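Local coordinates for hypothetical protein (Thermococcus kodakarensis, PDB 2PBZ) that binds ATP and is probably a magnesium- or manganese-dependent ligase that forms a carbon-nitrogen bond in IMP biosynthesis, at residues L101-L106 against I111-V116; V169-H174 against G258-I263; E185-D190 against L288-R293. All coordinates share one frame; numbering follows the deposited sequence.

Contact 1 of 3, residues L101-L106 against I111-V116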
loop_
_atom_site.group_PDB
_atom_site.type_symbol
_atom_site.label_atom_id
_atom_site.label_comp_id
_atom_site.label_asym_id
_atom_site.label_seq_id
_atom_site.Cartn_x
_atom_site.Cartn_y
_atom_site.Cartn_z
ATOM N N LEU A 101 9.952 26.699 -16.863
ATOM C CA LEU A 101 8.585 26.831 -16.391
ATOM C C LEU A 101 8.406 26.268 -14.990
ATOM O O LEU A 101 7.723 26.849 -14.147
ATOM C CB LEU A 101 7.636 26.130 -17.357
ATOM C CG LEU A 101 7.602 26.724 -18.765
ATOM C CD1 LEU A 101 6.768 25.825 -19.671
ATOM C CD2 LEU A 101 7.032 28.128 -18.714
ATOM N N GLN A 102 9.025 25.122 -14.750
ATOM C CA GLN A 102 8.923 24.478 -13.453
ATOM C C GLN A 102 9.442 25.399 -12.360
ATOM O O GLN A 102 8.782 25.592 -11.344
ATOM C CB GLN A 102 9.701 23.158 -13.461
ATOM C CG GLN A 102 8.828 21.946 -13.216
ATOM C CD GLN A 102 9.620 20.654 -13.127
ATOM O OE1 GLN A 102 10.651 20.581 -12.438
ATOM N NE2 GLN A 102 9.134 19.622 -13.800
ATOM N N ASP A 103 10.616 25.977 -12.582
ATOM C CA ASP A 103 11.227 26.889 -11.615
ATOM C C ASP A 103 10.379 28.132 -11.423
ATOM O O ASP A 103 10.036 28.484 -10.296
ATOM C CB ASP A 103 12.611 27.320 -12.091
ATOM C CG ASP A 103 13.578 26.175 -12.157
ATOM O OD1 ASP A 103 14.347 26.123 -13.140
ATOM O OD2 ASP A 103 13.575 25.335 -11.232
ATOM N N LYS A 104 10.051 28.790 -12.532
ATOM C CA LYS A 104 9.262 30.007 -12.510
ATOM C C LYS A 104 8.070 29.853 -11.584
ATOM O O LYS A 104 7.871 30.652 -10.674
ATOM C CB LYS A 104 8.806 30.340 -13.922
ATOM C CG LYS A 104 8.064 31.657 -14.058
ATOM C CD LYS A 104 7.755 31.980 -15.531
ATOM C CE LYS A 104 9.041 32.139 -16.366
ATOM N NZ LYS A 104 8.805 32.568 -17.788
ATOM N N ALA A 105 7.297 28.798 -11.789
ATOM C CA ALA A 105 6.116 28.548 -10.963
ATOM C C ALA A 105 6.457 28.263 -9.501
ATOM O O ALA A 105 5.874 28.860 -8.597
ATOM C CB ALA A 105 5.313 27.378 -11.544
ATOM N N LEU A 106 7.386 27.336 -9.272
ATOM C CA LEU A 106 7.783 26.980 -7.916
ATOM C C LEU A 106 8.350 28.196 -7.165
ATOM O O LEU A 106 8.067 28.395 -5.978
ATOM C CB LEU A 106 8.794 25.822 -7.954
ATOM C CG LEU A 106 8.219 24.430 -8.279
ATOM C CD1 LEU A 106 9.341 23.466 -8.550
ATOM C CD2 LEU A 106 7.356 23.924 -7.123
ATOM N N ILE A 111 7.726 28.016 -2.992
ATOM C CA ILE A 111 8.020 26.644 -2.602
ATOM C C ILE A 111 9.520 26.358 -2.670
ATOM O O ILE A 111 10.181 26.664 -3.663
ATOM C CB ILE A 111 7.251 25.653 -3.507
ATOM C CG1 ILE A 111 5.755 25.971 -3.436
ATOM C CG2 ILE A 111 7.499 24.208 -3.059
ATOM C CD1 ILE A 111 4.918 25.225 -4.440
ATOM N N PRO A 112 10.075 25.775 -1.597
ATOM C CA PRO A 112 11.504 25.455 -1.554
ATOM C C PRO A 112 11.836 24.415 -2.606
ATOM O O PRO A 112 11.143 23.414 -2.713
ATOM C CB PRO A 112 11.700 24.904 -0.139
ATOM C CG PRO A 112 10.581 25.569 0.656
ATOM C CD PRO A 112 9.423 25.455 -0.313
ATOM N N ARG A 113 12.886 24.639 -3.389
ATOM C CA ARG A 113 13.248 23.653 -4.389
ATOM C C ARG A 113 14.663 23.120 -4.157
ATOM O O ARG A 113 15.456 23.728 -3.443
ATOM C CB ARG A 113 13.099 24.253 -5.793
ATOM C CG ARG A 113 14.259 25.095 -6.289
ATOM C CD ARG A 113 13.848 25.899 -7.546
ATOM N NE ARG A 113 13.700 27.328 -7.255
ATOM C CZ ARG A 113 12.880 27.824 -6.326
ATOM N NH1 ARG A 113 12.124 27.002 -5.596
ATOM N NH2 ARG A 113 12.830 29.139 -6.103
ATOM N N VAL A 114 14.969 21.958 -4.715
ATOM C CA VAL A 114 16.311 21.422 -4.556
ATOM C C VAL A 114 17.225 22.402 -5.261
ATOM O O VAL A 114 16.887 22.910 -6.331
ATOM C CB VAL A 114 16.473 20.054 -5.216
ATOM C CG1 VAL A 114 15.626 19.047 -4.480
ATOM C CG2 VAL A 114 16.064 20.128 -6.679
ATOM N N GLU A 115 18.373 22.684 -4.652
ATOM C CA GLU A 115 19.336 23.619 -5.214
ATOM C C GLU A 115 20.018 23.031 -6.452
ATOM O O GLU A 115 20.262 21.820 -6.537
ATOM C CB GLU A 115 20.395 23.988 -4.165
ATOM C CG GLU A 115 21.355 22.841 -3.819
ATOM C CD GLU A 115 22.481 23.246 -2.848
ATOM O OE1 GLU A 115 22.962 24.409 -2.939
ATOM O OE2 GLU A 115 22.889 22.392 -2.016
ATOM N N VAL A 116 20.309 23.907 -7.411
ATOM C CA VAL A 116 20.984 23.529 -8.655
ATOM C C VAL A 116 22.490 23.634 -8.433
ATOM O O VAL A 116 22.966 24.487 -7.677
ATOM C CB VAL A 116 20.568 24.461 -9.818
ATOM C CG1 VAL A 116 21.130 23.947 -11.131
ATOM C CG2 VAL A 116 19.046 24.560 -9.873
#
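Leu106 and Ile111 are the closest backbone pair, with CA atoms 5.3 Å apart, and Ile111 N donates to Leu106 O at 3.0 Å with a bent N-H...O angle of 142°, a bond spanning five residues as the chain leaves helix 99-109. The leucine's CD2 branch then meets CD1 of Ile111 at 3.9 Å, two branched apolar chains crossing obliquely in a buried place. Residues 111-116 belong to the loop that follows helix 99-109 and leads to strand 128-131. Pro112 and Val114 probably bond through their backbones to Ala262, so the loop runs along the edge strand 261-266. Arg113 turns back toward Ile111 and the helix. Its CG stands between the backbone N and carbonyl carbon (chi1 82°), and a further bend at chi3 (108°) swings the guanidinium round until NH1 donates to Ile111 O at 2.8 Å, with the oxygen lying in the guanidinium plane. A long, flexible side chain with several N-H groups suits this loop-back. Asp103 crosses it at about a right angle. Its OD2 is 3.7 Å from Arg113 CD but 4.5 Å from NE, out of the guanidinium plane, so any attraction is probably by charge alone; Asp103 OD1 makes a salt bridge to Arg161.

Contact 2 of 3, residues V169-H174 against G258-I263. With ATP (adenosine-5'-triphosphate), chain D.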
loop_
_atom_site.group_PDB
_atom_site.type_symbol
_atom_site.label_atom_id
_atom_site.label_comp_id
_atom_site.label_asym_id
_atom_site.label_seq_id
_atom_site.Cartn_x
_atom_site.Cartn_y
_atom_site.Cartn_z
ATOM N N VAL A 169 13.132 9.292 1.281
ATOM C CA VAL A 169 11.771 9.234 0.793
ATOM C C VAL A 169 11.303 10.366 -0.119
ATOM O O VAL A 169 11.331 11.564 0.223
ATOM C CB VAL A 169 10.761 9.094 1.959
ATOM C CG1 VAL A 169 10.757 10.328 2.813
ATOM C CG2 VAL A 169 9.375 8.823 1.394
ATOM N N TYR A 170 10.859 9.952 -1.300
ATOM C CA TYR A 170 10.348 10.864 -2.297
ATOM C C TYR A 170 8.839 10.729 -2.323
ATOM O O TYR A 170 8.287 9.656 -2.568
ATOM C CB TYR A 170 10.988 10.568 -3.653
ATOM C CG TYR A 170 12.361 11.182 -3.711
ATOM C CD1 TYR A 170 13.400 10.680 -2.925
ATOM C CD2 TYR A 170 12.592 12.354 -4.435
ATOM C CE1 TYR A 170 14.627 11.335 -2.845
ATOM C CE2 TYR A 170 13.816 13.017 -4.358
ATOM C CZ TYR A 170 14.826 12.509 -3.559
ATOM O OH TYR A 170 16.015 13.190 -3.446
ATOM N N LEU A 171 8.189 11.851 -2.036
ATOM C CA LEU A 171 6.747 11.923 -1.951
ATOM C C LEU A 171 6.111 12.700 -3.079
ATOM O O LEU A 171 6.565 13.773 -3.455
ATOM C CB LEU A 171 6.380 12.549 -0.612
ATOM C CG LEU A 171 7.006 11.794 0.566
ATOM C CD1 LEU A 171 6.945 12.672 1.816
ATOM C CD2 LEU A 171 6.284 10.461 0.779
ATOM N N TYR A 172 5.033 12.145 -3.601
ATOM C CA TYR A 172 4.324 12.764 -4.697
ATOM C C TYR A 172 2.917 13.115 -4.227
ATOM O O TYR A 172 2.049 12.255 -4.104
ATOM C CB TYR A 172 4.329 11.809 -5.898
ATOM C CG TYR A 172 5.733 11.435 -6.305
ATOM C CD1 TYR A 172 6.500 10.582 -5.511
ATOM C CD2 TYR A 172 6.342 12.022 -7.412
ATOM C CE1 TYR A 172 7.848 10.337 -5.799
ATOM C CE2 TYR A 172 7.694 11.777 -7.715
ATOM C CZ TYR A 172 8.443 10.938 -6.900
ATOM O OH TYR A 172 9.783 10.731 -7.161
ATOM N N VAL A 173 2.709 14.398 -3.953
ATOM C CA VAL A 173 1.431 14.873 -3.457
ATOM C C VAL A 173 0.467 15.205 -4.571
ATOM O O VAL A 173 0.777 15.966 -5.472
ATOM C CB VAL A 173 1.622 16.112 -2.568
ATOM C CG1 VAL A 173 0.343 16.385 -1.767
ATOM C CG2 VAL A 173 2.811 15.892 -1.641
ATOM N N HIS A 174 -0.719 14.638 -4.490
ATOM C CA HIS A 174 -1.741 14.845 -5.497
ATOM C C HIS A 174 -2.792 15.859 -5.043
ATOM O O HIS A 174 -3.320 15.768 -3.929
ATOM C CB HIS A 174 -2.396 13.497 -5.808
ATOM C CG HIS A 174 -1.409 12.424 -6.147
ATOM N ND1 HIS A 174 -0.719 12.400 -7.341
ATOM C CD2 HIS A 174 -0.942 11.379 -5.422
ATOM C CE1 HIS A 174 0.133 11.390 -7.334
ATOM N NE2 HIS A 174 0.020 10.756 -6.181
ATOM N N GLY A 258 13.639 16.199 5.740
ATOM C CA GLY A 258 13.096 16.376 7.064
ATOM C C GLY A 258 12.742 17.840 6.964
ATOM O O GLY A 258 12.437 18.486 7.964
ATOM N N SER A 259 12.790 18.363 5.732
ATOM C CA SER A 259 12.496 19.774 5.485
ATOM C C SER A 259 11.969 20.148 4.093
ATOM O O SER A 259 12.123 21.311 3.685
ATOM C CB SER A 259 13.737 20.625 5.736
ATOM O OG SER A 259 14.656 20.471 4.671
ATOM N N PHE A 260 11.391 19.193 3.359
ATOM C CA PHE A 260 10.810 19.467 2.025
ATOM C C PHE A 260 11.534 20.387 1.035
ATOM O O PHE A 260 11.721 21.580 1.279
ATOM C CB PHE A 260 9.375 20.012 2.161
ATOM C CG PHE A 260 8.350 18.960 2.478
ATOM C CD1 PHE A 260 7.322 19.215 3.384
ATOM C CD2 PHE A 260 8.420 17.700 1.882
ATOM C CE1 PHE A 260 6.387 18.232 3.694
ATOM C CE2 PHE A 260 7.484 16.703 2.186
ATOM C CZ PHE A 260 6.465 16.973 3.095
ATOM N N LYS A 261 11.888 19.811 -0.107
ATOM C CA LYS A 261 12.543 20.523 -1.197
ATOM C C LYS A 261 11.776 20.039 -2.427
ATOM O O LYS A 261 11.642 18.831 -2.636
ATOM C CB LYS A 261 14.003 20.093 -1.343
ATOM C CG LYS A 261 14.811 20.029 -0.050
ATOM C CD LYS A 261 15.326 21.389 0.375
ATOM C CE LYS A 261 16.254 21.251 1.563
ATOM N NZ LYS A 261 16.768 22.580 2.001
ATOM N N ALA A 262 11.258 20.956 -3.236
ATOM C CA ALA A 262 10.525 20.564 -4.436
ATOM C C ALA A 262 11.501 20.140 -5.538
ATOM O O ALA A 262 12.549 20.765 -5.734
ATOM C CB ALA A 262 9.646 21.711 -4.916
ATOM N N ILE A 263 11.161 19.065 -6.239
ATOM C CA ILE A 263 12.007 18.569 -7.311
ATOM C C ILE A 263 11.264 18.660 -8.634
ATOM O O ILE A 263 11.870 18.575 -9.695
ATOM C CB ILE A 263 12.424 17.092 -7.089
ATOM C CG1 ILE A 263 11.183 16.209 -6.953
ATOM C CG2 ILE A 263 13.310 16.981 -5.869
ATOM C CD1 ILE A 263 11.464 14.724 -7.152
HETATM P PG ATP D . 10.583 12.577 -16.070
HETATM O O1G ATP D . 10.855 14.076 -16.044
HETATM O O2G ATP D . 11.105 11.974 -17.523
HETATM O O3G ATP D . 8.977 12.287 -15.902
HETATM P PB ATP D . 10.899 12.426 -13.387
HETATM O O1B ATP D . 11.169 13.881 -13.305
HETATM O O2B ATP D . 9.314 12.135 -13.178
HETATM O O3B ATP D . 11.389 11.852 -14.841
HETATM P PA ATP D . 11.537 11.932 -10.696
HETATM O O1A ATP D . 10.137 11.718 -10.263
HETATM O O2A ATP D . 11.997 13.436 -10.370
HETATM O O3A ATP D . 11.772 11.601 -12.303
HETATM O "O5'" ATP D . 12.528 10.862 -10.013
HETATM C "C5'" ATP D . 12.439 10.878 -8.621
HETATM C "C4'" ATP D . 13.398 9.780 -8.180
HETATM O "O4'" ATP D . 14.775 10.050 -8.604
HETATM C "C3'" ATP D . 13.394 9.579 -6.665
HETATM O "O3'" ATP D . 12.964 8.273 -6.375
HETATM C "C2'" ATP D . 14.810 9.821 -6.193
HETATM O "O2'" ATP D . 15.344 8.626 -5.593
HETATM C "C1'" ATP D . 15.609 10.254 -7.437
HETATM N N9 ATP D . 15.967 11.680 -7.259
HETATM C C8 ATP D . 15.359 12.779 -7.831
HETATM N N7 ATP D . 15.937 13.870 -7.450
HETATM C C5 ATP D . 16.950 13.558 -6.599
HETATM C C6 ATP D . 17.932 14.305 -5.875
HETATM N N6 ATP D . 17.950 15.700 -5.970
HETATM N N1 ATP D . 18.834 13.623 -5.084
HETATM C C2 ATP D . 18.825 12.279 -4.986
HETATM N N3 ATP D . 17.921 11.551 -5.660
HETATM C C4 ATP D . 16.992 12.142 -6.469
#
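Tyr170 presents a ring face to ATP and a ring edge to Ile263. The ribose carbon C2' stands 3.5 Å above the ring plane, over its centre, while CD1 of Ile263 lies in that plane, 3.8 Å from Tyr170 CD2. With CG beside the backbone N (chi1 -80°), the ring extends along the nucleotide as far as the adenine, and its hydroxyl bonds to Ile166 O. Ile263 carries CG1 between its backbone N and carbonyl carbon (chi1 57°), which sends the slim CD1 methyl into the corner between Tyr170, the Tyr172 hydroxyl and the alpha-phosphate; CD1 is 3.5 Å from ATP O2A. Tyr172 OH donates to ATP O1A at 3.3 Å, the phosphate oxygen lying near the plane of the ring. If Tyr170 were an alanine, the ribose would probably lose the flat surface beneath it, and Ile166 O would be left without its hydroxyl partner. Leu171, between the two tyrosines on the strand, points its CD1 branch at the edge of Phe260, 4.1 Å from CE2, the side chains crossing at about a right angle. Residues 170-174 lie on strand 170-178 and 261-263 on strand 261-266, with strand 249-255 between them in the antiparallel sheet. Phe260, in the loop just before strand 261-266, meets Phe254 and packs on Leu227 of helix 224-241, while Leu171 also touches Val212 of the second subunit.

Contact 3 of 3, residues E185-D190 against L288-R293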
loop_
_atom_site.group_PDB
_atom_site.type_symbol
_atom_site.label_atom_id
_atom_site.label_comp_id
_atom_site.label_asym_id
_atom_site.label_seq_id
_atom_site.Cartn_x
_atom_site.Cartn_y
_atom_site.Cartn_z
ATOM N N GLU A 185 -8.226 20.444 -3.038
ATOM C CA GLU A 185 -8.324 19.149 -2.370
ATOM C C GLU A 185 -7.000 18.385 -2.409
ATOM O O GLU A 185 -6.432 18.185 -3.476
ATOM C CB GLU A 185 -9.427 18.307 -3.029
ATOM C CG GLU A 185 -10.855 18.700 -2.670
ATOM C CD GLU A 185 -11.878 18.142 -3.651
ATOM O OE1 GLU A 185 -11.601 17.091 -4.241
ATOM O OE2 GLU A 185 -12.959 18.738 -3.831
ATOM N N LEU A 186 -6.514 17.989 -1.235
ATOM C CA LEU A 186 -5.278 17.210 -1.089
ATOM C C LEU A 186 -5.828 15.783 -1.053
ATOM O O LEU A 186 -6.362 15.342 -0.038
ATOM C CB LEU A 186 -4.581 17.581 0.232
ATOM C CG LEU A 186 -3.247 17.007 0.747
ATOM C CD1 LEU A 186 -2.674 16.022 -0.231
ATOM C CD2 LEU A 186 -2.273 18.147 1.017
ATOM N N LEU A 187 -5.700 15.073 -2.169
ATOM C CA LEU A 187 -6.265 13.740 -2.287
ATOM C C LEU A 187 -5.385 12.508 -2.163
ATOM O O LEU A 187 -5.869 11.397 -2.247
ATOM C CB LEU A 187 -7.069 13.664 -3.590
ATOM C CG LEU A 187 -8.217 14.682 -3.605
ATOM C CD1 LEU A 187 -8.895 14.672 -4.935
ATOM C CD2 LEU A 187 -9.219 14.356 -2.516
ATOM N N GLY A 188 -4.099 12.683 -1.955
ATOM C CA GLY A 188 -3.268 11.512 -1.805
ATOM C C GLY A 188 -1.791 11.795 -1.833
ATOM O O GLY A 188 -1.350 12.876 -2.219
ATOM N N VAL A 189 -1.028 10.811 -1.386
ATOM C CA VAL A 189 0.416 10.909 -1.396
ATOM C C VAL A 189 0.920 9.568 -1.898
ATOM O O VAL A 189 0.639 8.513 -1.341
ATOM C CB VAL A 189 1.024 11.187 -0.008
ATOM C CG1 VAL A 189 2.528 11.357 -0.155
ATOM C CG2 VAL A 189 0.397 12.432 0.607
ATOM N N ASP A 190 1.687 9.653 -2.965
ATOM C CA ASP A 190 2.233 8.514 -3.630
ATOM C C ASP A 190 3.720 8.367 -3.352
ATOM O O ASP A 190 4.388 9.300 -2.935
ATOM C CB ASP A 190 1.980 8.701 -5.130
ATOM C CG ASP A 190 2.617 7.636 -5.963
ATOM O OD1 ASP A 190 2.177 6.465 -5.845
ATOM O OD2 ASP A 190 3.559 7.966 -6.727
ATOM N N LEU A 288 -13.489 7.326 -3.793
ATOM C CA LEU A 288 -13.336 8.112 -5.012
ATOM C C LEU A 288 -11.889 8.450 -5.433
ATOM O O LEU A 288 -11.203 9.222 -4.768
ATOM C CB LEU A 288 -14.174 9.384 -4.825
ATOM C CG LEU A 288 -14.345 10.489 -5.844
ATOM C CD1 LEU A 288 -15.579 11.285 -5.484
ATOM C CD2 LEU A 288 -13.113 11.367 -5.857
ATOM N N SER A 289 -11.439 7.874 -6.551
ATOM C CA SER A 289 -10.084 8.122 -7.061
ATOM C C SER A 289 -9.960 9.468 -7.783
ATOM O O SER A 289 -10.942 10.189 -7.957
ATOM C CB SER A 289 -9.666 7.033 -8.041
ATOM O OG SER A 289 -10.318 7.226 -9.280
HETATM N N MSE A 290 -8.744 9.777 -8.227
HETATM C CA MSE A 290 -8.479 11.026 -8.926
HETATM C C MSE A 290 -9.156 11.057 -10.284
HETATM O O MSE A 290 -9.589 12.117 -10.746
HETATM C CB MSE A 290 -6.978 11.248 -9.109
HETATM C CG MSE A 290 -6.657 12.547 -9.849
HETATM SE SE MSE A 290 -6.867 14.234 -8.822
HETATM C CE MSE A 290 -8.493 13.893 -7.900
ATOM N N GLY A 291 -9.217 9.890 -10.926
ATOM C CA GLY A 291 -9.851 9.779 -12.220
ATOM C C GLY A 291 -11.339 9.962 -12.047
ATOM O O GLY A 291 -12.014 10.505 -12.915
ATOM N N ARG A 292 -11.858 9.505 -10.910
ATOM C CA ARG A 292 -13.276 9.647 -10.648
ATOM C C ARG A 292 -13.579 11.077 -10.219
ATOM O O ARG A 292 -14.677 11.582 -10.450
ATOM C CB ARG A 292 -13.747 8.662 -9.576
ATOM C CG ARG A 292 -15.260 8.691 -9.420
ATOM C CD ARG A 292 -15.829 7.559 -8.591
ATOM N NE ARG A 292 -17.286 7.652 -8.530
ATOM C CZ ARG A 292 -18.049 7.018 -7.647
ATOM N NH1 ARG A 292 -17.500 6.234 -6.736
ATOM N NH2 ARG A 292 -19.365 7.183 -7.663
ATOM N N ARG A 293 -12.592 11.730 -9.610
ATOM C CA ARG A 293 -12.756 13.100 -9.149
ATOM C C ARG A 293 -12.907 14.020 -10.348
ATOM O O ARG A 293 -13.748 14.918 -10.350
ATOM C CB ARG A 293 -11.555 13.531 -8.320
ATOM C CG ARG A 293 -11.695 14.915 -7.745
ATOM C CD ARG A 293 -12.900 14.993 -6.832
ATOM N NE ARG A 293 -13.196 16.367 -6.449
ATOM C CZ ARG A 293 -13.717 17.282 -7.263
ATOM N NH1 ARG A 293 -14.012 16.962 -8.518
ATOM N NH2 ARG A 293 -13.920 18.522 -6.830
#
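The guanidinium of Arg293 receives the carboxylate of Glu185 at its edge rather than over a face. OE2 lies in the guanidinium plane and accepts from NH2 at 3.2 Å in a nearly straight bond. OE1, also near that plane, is modelled 2.8 Å from NE, though the position of NE is less certain. The two groups are not coplanar: their planes stand 43° apart, and NH2 reaches OE2 on its syn side but 33° out of the carboxylate plane, so the fork is twisted. The side chains approach from opposite directions, glutamate extended from strand 183-194 and arginine from helix 290-302. Arg293 leaves the helix with CG anti to the backbone N (chi1 -177°) and bends at chi2, which turns its polar end to the glutamate while the aliphatic part passes the leucine: Leu187 CD1 is 4.0 Å from Arg293 CG. Leucine suits this spot, supplying a methyl for the arginine's methylenes beside selenomethionine Met290, whose modelled closeness to Leu187 is doubtful. Ser289 is the N-cap just before helix 290-302; its OG accepts from Arg292 N at 3.2 Å and weakly from Gly291 N. This is thus helix-on-sheet packing in which a buried ion pair is set beside apolar contact. Arg183 makes a second salt bridge to Glu185 OE2, and Trp284 touches both Glu185 and Arg293. Two arginines about one buried carboxylate would be expected to keep Glu185 ionised, its charge repaid on the spot.

Contact 1 closes before contact 2 opens along the chain, whereas contacts 2 and 3 interleave. Contacts 1 and 2 have centres about 12 Å apart and touch directly: the loop after helix 99-109 runs beside edge strand 261-266, probably joined to it by backbone bonds. Contacts 2 and 3, with centres about 17 Å apart, both reach the same antiparallel sheet, through the successive neighbouring strands 170-178 and 183-194, with probable backbone bonds such as Tyr172 O to Asp190 N. Contacts 1 and 3, centres about 24 Å and nearest atoms about 11 Å apart, do not touch. The sheet thus connects the ATP-facing tyrosines of contact 2 with the helix packing of contact 3, and strand 261-266 brings in the N-terminal family region.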